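Local coordinates for putative exported protein (Peptoclostridium difficile, PDB 5TTA) that is of unknown function but is probably exported, being made with a predicted signal peptide, and contains a DUF5780 region of the E-set clan, at residues K170-A173 and K174-I178; S239-V242 and L243-Y247. All blocks are in the same frame, centred on the assembly; numbering follows the deposited sequence.

Contact 1 (K170-A173 and K174-I178); sequences KEYA and KQNAI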
loop_
_atom_site.group_PDB
_atom_site.type_symbol
_atom_site.label_atom_id
_atom_site.label_comp_id
_atom_site.label_asym_id
_atom_site.label_seq_id
_atom_site.Cartn_x
_atom_site.Cartn_y
_atom_site.Cartn_z
ATOM N N LYS A 170 4.226 -3.819 -6.580
ATOM C CA LYS A 170 5.166 -4.556 -7.419
ATOM C C LYS A 170 6.605 -4.108 -7.167
ATOM O O LYS A 170 7.512 -4.945 -7.100
ATOM C CB LYS A 170 4.787 -4.393 -8.891
ATOM C CG LYS A 170 5.617 -5.219 -9.849
ATOM C CD LYS A 170 5.018 -5.212 -11.257
ATOM C CE LYS A 170 5.289 -3.900 -11.988
ATOM N NZ LYS A 170 6.725 -3.742 -12.379
ATOM N N GLU A 171 6.840 -2.800 -6.992
ATOM C CA GLU A 171 8.213 -2.335 -6.782
ATOM C C GLU A 171 8.778 -2.822 -5.448
ATOM O O GLU A 171 9.951 -3.220 -5.370
ATOM C CB GLU A 171 8.294 -0.809 -6.875
ATOM C CG GLU A 171 8.361 -0.254 -8.302
ATOM C CD GLU A 171 9.686 -0.550 -9.014
ATOM O OE1 GLU A 171 10.547 -1.259 -8.447
ATOM O OE2 GLU A 171 9.870 -0.063 -10.151
ATOM N N TYR A 172 7.967 -2.786 -4.385
ATOM C CA TYR A 172 8.402 -3.316 -3.097
ATOM C C TYR A 172 8.777 -4.789 -3.215
ATOM O O TYR A 172 9.844 -5.212 -2.749
ATOM C CB TYR A 172 7.299 -3.106 -2.058
ATOM C CG TYR A 172 7.515 -3.802 -0.730
ATOM C CD1 TYR A 172 8.199 -3.171 0.308
ATOM C CD2 TYR A 172 7.012 -5.081 -0.500
ATOM C CE1 TYR A 172 8.389 -3.805 1.539
ATOM C CE2 TYR A 172 7.197 -5.722 0.724
ATOM C CZ TYR A 172 7.885 -5.080 1.738
ATOM O OH TYR A 172 8.072 -5.715 2.947
ATOM N N ALA A 173 7.927 -5.579 -3.872
ATOM C CA ALA A 173 8.217 -6.996 -4.051
ATOM C C ALA A 173 9.499 -7.209 -4.851
ATOM O O ALA A 173 10.255 -8.145 -4.577
ATOM C CB ALA A 173 7.031 -7.688 -4.724
ATOM N N LYS A 174 9.774 -6.347 -5.837
ATOM C CA LYS A 174 11.025 -6.469 -6.589
ATOM C C LYS A 174 12.238 -6.185 -5.701
ATOM O O LYS A 174 13.270 -6.858 -5.799
ATOM C CB LYS A 174 10.998 -5.542 -7.807
ATOM C CG LYS A 174 10.400 -6.239 -9.047
ATOM C CD LYS A 174 9.493 -5.336 -9.901
ATOM C CE LYS A 174 10.261 -4.464 -10.888
ATOM N NZ LYS A 174 10.934 -3.305 -10.234
ATOM N N GLN A 175 12.121 -5.213 -4.802
ATOM C CA GLN A 175 13.229 -4.929 -3.899
ATOM C C GLN A 175 13.451 -6.055 -2.893
ATOM O O GLN A 175 14.571 -6.232 -2.401
ATOM C CB GLN A 175 12.966 -3.606 -3.190
ATOM C CG GLN A 175 12.901 -2.437 -4.147
ATOM C CD GLN A 175 12.643 -1.126 -3.433
ATOM O OE1 GLN A 175 13.202 -0.871 -2.365
ATOM N NE2 GLN A 175 11.777 -0.299 -4.006
ATOM N N ASN A 176 12.404 -6.822 -2.577
ATOM C CA ASN A 176 12.503 -7.961 -1.675
ATOM C C ASN A 176 12.717 -9.296 -2.391
ATOM O O ASN A 176 12.513 -10.343 -1.777
ATOM C CB ASN A 176 11.243 -8.061 -0.816
ATOM C CG ASN A 176 11.200 -7.017 0.247
ATOM O OD1 ASN A 176 12.004 -7.040 1.174
ATOM N ND2 ASN A 176 10.275 -6.076 0.116
ATOM N N ALA A 177 13.123 -9.285 -3.652
ATOM C CA ALA A 177 13.226 -10.531 -4.407
ATOM C C ALA A 177 14.392 -11.395 -3.911
ATOM O O ALA A 177 15.364 -10.906 -3.319
ATOM C CB ALA A 177 13.404 -10.234 -5.893
ATOM N N ILE A 178 14.280 -12.701 -4.154
ATOM C CA ILE A 178 15.378 -13.631 -3.904
ATOM C C ILE A 178 16.381 -13.484 -5.043
ATOM O O ILE A 178 16.058 -13.766 -6.202
ATOM C CB ILE A 178 14.882 -15.085 -3.797
ATOM C CG1 ILE A 178 13.818 -15.220 -2.698
ATOM C CG2 ILE A 178 16.049 -15.986 -3.482
ATOM C CD1 ILE A 178 13.092 -16.566 -2.678
#
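The side-chain amide of Asn176 reaches back one turn to Tyr172 and meets it twice. ND2 sits 3.0 Å above the plane of the Tyr172 ring, over the ring centre, so an amide N-H group lies over the aromatic face with the amide plane turned 60° from the ring. The same ND2 is also 3.0 Å from Tyr172 O, a weak bond with a bent N-H...O angle. Tyr172 has its CG opposite the backbone N (chi1 171°), which swings the ring along the helix toward the residue four places on. Asn176 N bonds to Tyr172 O as well, in the carbonyl plane, so one carbonyl oxygen takes both the main-chain and the side-chain donor of Asn176. A second, weak bond from Asn176 N goes to Ala173 O.

This is the C-terminal end of helix 156-175. The i-to-i+4 bonds from Lys174 N to Lys170 O (2.9 Å) and from Gln175 N to Glu171 O are still regular, and Asn176 is the first residue to depart from helical angles.

Away from the tyrosine, Lys174 folds back over the preceding turn. Bends at chi2, chi3 and chi4 carry NZ to a salt bridge with Glu171 OE1 (2.7 Å), approached from above the carboxylate plane. On the way its CD packs 3.9 Å from CG of Lys170, whose NZ is 4.7 Å from Lys174 NZ; the Glu171 carboxylate probably offsets part of that like-charge proximity. Ala173 is buried against Met73 of strand 72-82 and Met137. Beyond the helix end, Asn176 O accepts from Lys136 NZ, and Ile178 pairs through its backbone with Ile72.

Contact 2 (S239-V242 and L243-Y247); sequences SNSV and LENYY
Val242 O touches CB of Tyr246 (3.4 Å) and lies near the plane of the Tyr246 ring, off its edge. Another part of that edge is turned to Tyr247: CE1 of Tyr247 lies in the plane of the Tyr246 ring, while Tyr246 CD2 stands 3.5 Å above one face of the Tyr247 ring, over its centre. The amide of Asn245, also flat, turns back along the helix. Its ND2 makes a weak bond of 2.9 Å to Ser241 O, an oxygen that also accepts from Asn245 N at 3.1 Å.

Helix 240-244 starts here. Ser239 is the N-cap: with OG set by a chi1 of 78°, it accepts from Val242 N at 3.2 Å in a nearly straight bond (168°). Its carbonyl takes Leu243 N, and Asn240 O takes Glu244 N at 2.8 Å; Asn245 then leaves helical angles.

Leu243 is buried, packing on Tyr205 and Ile207 of strand 205-215, and Tyr246 also rests on Ile207. Polar ends tie the helix and the residues after it to their surroundings: Glu244 OE1 to Tyr205 OH, Asn240 ND2 to Lys84 O, Tyr246 OH to Trp229 NE1 of helix 226-233, and Tyr247 OH to Ser46 OG of strand 41-50.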
loop_
_atom_site.group_PDB
_atom_site.type_symbol
_atom_site.label_atom_id
_atom_site.label_comp_id
_atom_site.label_asym_id
_atom_site.label_seq_id
_atom_site.Cartn_x
_atom_site.Cartn_y
_atom_site.Cartn_z
ATOM N N SER A 239 5.608 -44.616 0.532
ATOM C CA SER A 239 6.496 -45.514 1.262
ATOM C C SER A 239 7.503 -44.719 2.100
ATOM O O SER A 239 7.799 -43.543 1.841
ATOM C CB SER A 239 7.234 -46.460 0.306
ATOM O OG SER A 239 8.320 -45.801 -0.329
ATOM N N ASN A 240 8.010 -45.366 3.152
ATOM C CA ASN A 240 8.947 -44.662 4.021
ATOM C C ASN A 240 10.258 -44.397 3.303
ATOM O O ASN A 240 10.892 -43.368 3.550
ATOM C CB ASN A 240 9.182 -45.441 5.316
ATOM C CG ASN A 240 8.108 -45.166 6.356
ATOM O OD1 ASN A 240 7.097 -45.865 6.422
ATOM N ND2 ASN A 240 8.313 -44.127 7.155
ATOM N N SER A 241 10.644 -45.277 2.379
ATOM C CA SER A 241 11.870 -45.068 1.612
ATOM C C SER A 241 11.780 -43.823 0.743
ATOM O O SER A 241 12.721 -43.018 0.697
ATOM C CB SER A 241 12.172 -46.284 0.742
ATOM O OG SER A 241 13.162 -45.933 -0.201
ATOM N N VAL A 242 10.654 -43.649 0.045
ATOM C CA VAL A 242 10.438 -42.435 -0.740
ATOM C C VAL A 242 10.463 -41.194 0.157
ATOM O O VAL A 242 11.132 -40.199 -0.156
ATOM C CB VAL A 242 9.126 -42.531 -1.532
ATOM C CG1 VAL A 242 8.769 -41.171 -2.111
ATOM C CG2 VAL A 242 9.269 -43.597 -2.696
ATOM N N LEU A 243 9.721 -41.218 1.275
ATOM C CA LEU A 243 9.694 -40.031 2.131
ATOM C C LEU A 243 11.076 -39.727 2.704
ATOM O O LEU A 243 11.527 -38.574 2.675
ATOM C CB LEU A 243 8.665 -40.193 3.243
ATOM C CG LEU A 243 7.214 -40.264 2.750
ATOM C CD1 LEU A 243 6.278 -40.697 3.877
ATOM C CD2 LEU A 243 6.769 -38.944 2.157
ATOM N N GLU A 244 11.762 -40.747 3.220
ATOM C CA GLU A 244 13.068 -40.518 3.832
ATOM C C GLU A 244 14.078 -39.956 2.843
ATOM O O GLU A 244 14.927 -39.149 3.224
ATOM C CB GLU A 244 13.610 -41.809 4.441
ATOM C CG GLU A 244 12.987 -42.187 5.784
ATOM C CD GLU A 244 13.480 -41.307 6.935
ATOM O OE1 GLU A 244 12.696 -41.046 7.878
ATOM O OE2 GLU A 244 14.657 -40.884 6.897
ATOM N N ASN A 245 14.007 -40.355 1.572
ATOM C CA ASN A 245 15.017 -39.958 0.601
ATOM C C ASN A 245 14.516 -38.889 -0.356
ATOM O O ASN A 245 15.162 -38.636 -1.379
ATOM C CB ASN A 245 15.505 -41.190 -0.165
ATOM C CG ASN A 245 16.099 -42.228 0.759
ATOM O OD1 ASN A 245 16.994 -41.929 1.545
ATOM N ND2 ASN A 245 15.573 -43.444 0.703
ATOM N N TYR A 246 13.400 -38.237 -0.023
ATOM C CA TYR A 246 12.734 -37.333 -0.968
ATOM C C TYR A 246 13.643 -36.181 -1.391
ATOM O O TYR A 246 13.641 -35.784 -2.559
ATOM C CB TYR A 246 11.426 -36.799 -0.370
ATOM C CG TYR A 246 10.572 -36.043 -1.383
ATOM C CD1 TYR A 246 9.657 -36.716 -2.201
ATOM C CD2 TYR A 246 10.721 -34.685 -1.559
ATOM C CE1 TYR A 246 8.894 -36.035 -3.143
ATOM C CE2 TYR A 246 9.969 -33.993 -2.503
ATOM C CZ TYR A 246 9.062 -34.666 -3.284
ATOM O OH TYR A 246 8.315 -33.968 -4.197
ATOM N N TYR A 247 14.455 -35.653 -0.476
ATOM C CA TYR A 247 15.366 -34.572 -0.821
ATOM C C TYR A 247 16.806 -35.035 -1.002
ATOM O O TYR A 247 17.704 -34.195 -1.093
ATOM C CB TYR A 247 15.280 -33.461 0.237
ATOM C CG TYR A 247 13.925 -32.806 0.238
ATOM C CD1 TYR A 247 13.511 -32.036 -0.844
ATOM C CD2 TYR A 247 13.054 -32.964 1.315
ATOM C CE1 TYR A 247 12.271 -31.426 -0.857
ATOM C CE2 TYR A 247 11.809 -32.378 1.304
ATOM C CZ TYR A 247 11.421 -31.607 0.226
ATOM O OH TYR A 247 10.189 -30.987 0.247
#

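How the contacts relate
Contact 1 closes before contact 2 opens, and the two lie on opposite sides of the chain's centre, with their centres 35 Å apart and their nearest atoms about 15 Å apart. Contact 1 is the last turn of the long helix 156-175 and the chain leaving it; contact 2 takes in the whole of the short helix 240-244, close to the C-terminus. What they share is the antiparallel sheet: residues 170-178 pack on strand 72-82 and residues 239-247 on strand 205-215, and those two strands pair directly. Separate helical elements thus reach the same sheet through two neighbouring strands, contact 1 at the start of strand 72-82.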